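Local coordinates for dual specificity protein phosphatase 15 (Homo sapiens, PDB 1YZ4), which removes phosphate from phosphotyrosine, phosphoserine and phosphothreonine in proteins, and may act on MAPK13, ATF2, ERBB3, PDGFRB and SNX6, at residues P132-R135 / Q136-E139; D116-E119 / A120-T124. The protein carries 1 engineered substitution. All coordinates share one frame; numbering follows the deposited sequence.

Both contacts are local, between side chains and peptides of successive turns of one helix, in the dual-specificity phosphatase catalytic domain, which this chain represents. Contact 2 comes first along the chain, in helix 114-123; contact 1 follows in helix 132-143, the next helix, and their centres lie about 15 Å apart. The two helices meet where Arg135 NH2 of contact 1 packs at 3.4 Å against Leu118 CD1 of contact 2. Each also sends side chains onto helix 97-110, which follows strand 87-91 of the mixed sheet. The Phe134 side chain of contact 1 is about 8 Å from that of Ser91, the engineered replacement at the predicted phosphocysteine position, and the Ile121 side chain of contact 2 about 11 Å.

Contact 1: residues P132-R135 / Q136-E139; sequences PGFR and QQLE
With chi1 at -66° in Phe134 and -68° in Gln137, both residues set CG anti to their carbonyl carbons and run side by side. The extended Gln137 chain carries NE2 to the edge of the Phe134 ring, near its plane and 3.7 Å from CD1; ring and amide are turned almost at right angles. Val64 O accepts from that NE2 and Lys67 N donates to Gln137 OE1, which fixes the rotation of the buried amide and ties the helix to the neighbouring loop. Helix 132-143 begins here: Asn131 OD1, just before the helix, accepts a hydrogen bond from Phe134 N, as an N-cap does, while Gln137 N donates to Gly133 O at 3.2 Å. In this phosphatase fold the Phe134 ring packs on Arg97, the arginine ending the CX5R signature, and lies about 6 Å from a bound sulfate and 8 Å from the side chain of Ser91, the engineered residue at the predicted nucleophile position. One turn on, Leu138 N bonds to Phe134 O at 2.8 Å, and Leu138 CG also comes within 3.1 Å of Phe134 O. Glu139 N donates to Arg135 O.

Contact 2: residues D116-E119 / A120-T124; sequences DVLE and AIKAT
Val117 O and Leu118 O, at the edges of their flat peptide groups, accept from Ile121 N and Lys122 N, the latter at 2.8 Å, and Asp116 O accepts from Ala120 N in the same i to i+4 pattern. Toward the C-terminal end of helix 114-123, Thr124 OG1 and Thr124 N both donate to Ile121 O, from one face of its carbonyl plane; OG1 is 3.0 Å away. The Thr124 hydroxyl thereby turns back to the Ile121 carbonyl. Val117 CG1 touches Ile121 CD1 at 3.9 Å; both residues are buried, with their side chains pointing the same way. Both pack on Thr103 of helix 97-110, and Val117 also reaches Val106 and Met107. On another flank of the helix, the methylenes of Lys122 run beside Leu118, whose CD2 lies against CG, CD and CE of Lys122, modelled closer than carbons normally pack, so the exact spacing is doubtful. A bend at chi4 (-65°) turns the ammonium group away from this leucine to Ala128 O, in the chain beyond the helix. Lys122 therefore divides its work: its aliphatic part shields a buried leucine, while its ammonium group donates to Ala128 O, whose carbonyl dipole would probably stabilise the lysine's own positive charge without neutralising it.

Contact 1: residues P132-R135 / Q136-E139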
loop_
_atom_site.group_PDB
_atom_site.type_symbol
_atom_site.label_atom_id
_atom_site.label_comp_id
_atom_site.label_asym_id
_atom_site.label_seq_id
_atom_site.Cartn_x
_atom_site.Cartn_y
_atom_site.Cartn_z
ATOM N N PRO A 132 6.902 10.730 -10.572
ATOM C CA PRO A 132 8.357 10.929 -10.527
ATOM C C PRO A 132 8.931 11.248 -9.144
ATOM O O PRO A 132 9.975 10.716 -8.764
ATOM C CB PRO A 132 8.572 12.070 -11.517
ATOM C CG PRO A 132 7.507 11.821 -12.528
ATOM C CD PRO A 132 6.310 11.522 -11.665
ATOM N N GLY A 133 8.247 12.111 -8.396
ATOM C CA GLY A 133 8.729 12.477 -7.074
ATOM C C GLY A 133 8.671 11.346 -6.068
ATOM O O GLY A 133 9.559 11.204 -5.223
ATOM N N PHE A 134 7.625 10.533 -6.151
ATOM C CA PHE A 134 7.485 9.412 -5.226
ATOM C C PHE A 134 8.520 8.332 -5.526
ATOM O O PHE A 134 8.931 7.590 -4.639
ATOM C CB PHE A 134 6.071 8.815 -5.308
ATOM C CG PHE A 134 4.994 9.746 -4.836
ATOM C CD1 PHE A 134 5.315 10.943 -4.198
ATOM C CD2 PHE A 134 3.654 9.417 -5.005
ATOM C CE1 PHE A 134 4.314 11.795 -3.736
ATOM C CE2 PHE A 134 2.649 10.260 -4.548
ATOM C CZ PHE A 134 2.979 11.452 -3.912
ATOM N N ARG A 135 8.942 8.249 -6.781
ATOM C CA ARG A 135 9.927 7.249 -7.169
ATOM C C ARG A 135 11.278 7.589 -6.545
ATOM O O ARG A 135 12.013 6.696 -6.121
ATOM C CB ARG A 135 9.988 7.162 -8.702
ATOM C CG ARG A 135 8.594 6.885 -9.295
ATOM C CD ARG A 135 8.506 7.007 -10.804
ATOM N NE ARG A 135 9.011 5.831 -11.499
ATOM C CZ ARG A 135 8.271 5.031 -12.261
ATOM N NH1 ARG A 135 6.977 5.265 -12.434
ATOM N NH2 ARG A 135 8.833 4.002 -12.872
ATOM N N GLN A 136 11.582 8.884 -6.457
ATOM C CA GLN A 136 12.835 9.347 -5.860
ATOM C C GLN A 136 12.796 9.056 -4.372
ATOM O O GLN A 136 13.786 8.600 -3.790
ATOM C CB GLN A 136 13.019 10.850 -6.077
ATOM C CG GLN A 136 13.223 11.238 -7.532
ATOM C CD GLN A 136 13.509 12.717 -7.716
ATOM O OE1 GLN A 136 12.639 13.568 -7.504
ATOM N NE2 GLN A 136 14.738 13.032 -8.108
ATOM N N GLN A 137 11.642 9.330 -3.765
ATOM C CA GLN A 137 11.446 9.085 -2.349
ATOM C C GLN A 137 11.581 7.585 -2.097
ATOM O O GLN A 137 12.064 7.164 -1.043
ATOM C CB GLN A 137 10.070 9.592 -1.906
ATOM C CG GLN A 137 9.956 11.107 -1.939
ATOM C CD GLN A 137 8.619 11.618 -1.431
ATOM O OE1 GLN A 137 8.137 11.201 -0.374
ATOM N NE2 GLN A 137 8.021 12.542 -2.173
ATOM N N LEU A 138 11.159 6.781 -3.069
ATOM C CA LEU A 138 11.285 5.332 -2.941
ATOM C C LEU A 138 12.777 4.992 -3.026
ATOM O O LEU A 138 13.265 4.093 -2.340
ATOM C CB LEU A 138 10.494 4.622 -4.049
ATOM C CG LEU A 138 8.972 4.609 -3.825
ATOM C CD1 LEU A 138 8.244 4.233 -5.110
ATOM C CD2 LEU A 138 8.625 3.623 -2.691
ATOM N N GLU A 139 13.494 5.731 -3.864
ATOM C CA GLU A 139 14.931 5.539 -4.031
ATOM C C GLU A 139 15.605 5.733 -2.670
ATOM O O GLU A 139 16.382 4.890 -2.226
ATOM C CB GLU A 139 15.488 6.563 -5.025
ATOM C CG GLU A 139 15.968 5.985 -6.344
ATOM C CD GLU A 139 17.229 5.161 -6.199
ATOM O OE1 GLU A 139 17.208 4.158 -5.456
ATOM O OE2 GLU A 139 18.243 5.519 -6.830
#

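Contact 2: residues D116-E119 / A120-T124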
loop_
_atom_site.group_PDB
_atom_site.type_symbol
_atom_site.label_atom_id
_atom_site.label_comp_id
_atom_site.label_asym_id
_atom_site.label_seq_id
_atom_site.Cartn_x
_atom_site.Cartn_y
_atom_site.Cartn_z
ATOM N N ASP A 116 12.622 -3.389 -9.065
ATOM C CA ASP A 116 12.208 -4.778 -9.178
ATOM C C ASP A 116 10.830 -4.939 -8.544
ATOM O O ASP A 116 9.973 -5.641 -9.080
ATOM C CB ASP A 116 13.200 -5.715 -8.474
ATOM C CG ASP A 116 14.577 -5.694 -9.102
ATOM O OD1 ASP A 116 14.655 -5.673 -10.341
ATOM O OD2 ASP A 116 15.582 -5.713 -8.357
ATOM N N VAL A 117 10.617 -4.283 -7.406
ATOM C CA VAL A 117 9.334 -4.385 -6.714
ATOM C C VAL A 117 8.203 -3.795 -7.561
ATOM O O VAL A 117 7.152 -4.424 -7.737
ATOM C CB VAL A 117 9.371 -3.680 -5.314
ATOM C CG1 VAL A 117 8.009 -3.752 -4.661
ATOM C CG2 VAL A 117 10.398 -4.354 -4.401
ATOM N N LEU A 118 8.428 -2.598 -8.092
ATOM C CA LEU A 118 7.429 -1.925 -8.920
ATOM C C LEU A 118 7.112 -2.794 -10.143
ATOM O O LEU A 118 5.945 -2.989 -10.496
ATOM C CB LEU A 118 7.962 -0.553 -9.365
ATOM C CG LEU A 118 7.085 0.450 -10.138
ATOM C CD1 LEU A 118 7.934 1.626 -10.589
ATOM C CD2 LEU A 118 6.473 -0.190 -11.347
ATOM N N GLU A 119 8.156 -3.307 -10.788
ATOM C CA GLU A 119 7.987 -4.147 -11.969
ATOM C C GLU A 119 7.205 -5.405 -11.614
ATOM O O GLU A 119 6.405 -5.901 -12.414
ATOM C CB GLU A 119 9.356 -4.528 -12.546
ATOM C CG GLU A 119 9.304 -5.443 -13.769
ATOM C CD GLU A 119 10.685 -5.727 -14.352
ATOM O OE1 GLU A 119 10.789 -6.554 -15.286
ATOM O OE2 GLU A 119 11.670 -5.119 -13.877
ATOM N N ALA A 120 7.436 -5.920 -10.411
ATOM C CA ALA A 120 6.736 -7.118 -9.971
ATOM C C ALA A 120 5.269 -6.774 -9.711
ATOM O O ALA A 120 4.367 -7.567 -9.996
ATOM C CB ALA A 120 7.388 -7.673 -8.715
ATOM N N ILE A 121 5.033 -5.579 -9.179
ATOM C CA ILE A 121 3.673 -5.147 -8.907
ATOM C C ILE A 121 2.922 -4.920 -10.222
ATOM O O ILE A 121 1.751 -5.294 -10.345
ATOM C CB ILE A 121 3.666 -3.861 -8.049
ATOM C CG1 ILE A 121 4.258 -4.172 -6.673
ATOM C CG2 ILE A 121 2.245 -3.333 -7.886
ATOM C CD1 ILE A 121 4.306 -2.981 -5.723
ATOM N N LYS A 122 3.605 -4.333 -11.205
ATOM C CA LYS A 122 2.998 -4.066 -12.510
ATOM C C LYS A 122 2.472 -5.345 -13.164
ATOM O O LYS A 122 1.469 -5.321 -13.880
ATOM C CB LYS A 122 4.003 -3.395 -13.456
ATOM C CG LYS A 122 4.218 -1.889 -13.232
ATOM C CD LYS A 122 5.249 -1.337 -14.219
ATOM C CE LYS A 122 5.239 0.191 -14.304
ATOM N NZ LYS A 122 3.956 0.735 -14.869
ATOM N N ALA A 123 3.150 -6.460 -12.919
ATOM C CA ALA A 123 2.739 -7.737 -13.492
ATOM C C ALA A 123 1.313 -8.090 -13.083
ATOM O O ALA A 123 0.590 -8.733 -13.839
ATOM C CB ALA A 123 3.700 -8.843 -13.050
ATOM N N THR A 124 0.913 -7.657 -11.891
ATOM C CA THR A 124 -0.425 -7.935 -11.372
ATOM C C THR A 124 -1.284 -6.676 -11.313
ATOM O O THR A 124 -2.336 -6.661 -10.674
ATOM C CB THR A 124 -0.360 -8.510 -9.952
ATOM O OG1 THR A 124 0.171 -7.519 -9.060
ATOM C CG2 THR A 124 0.529 -9.742 -9.918
#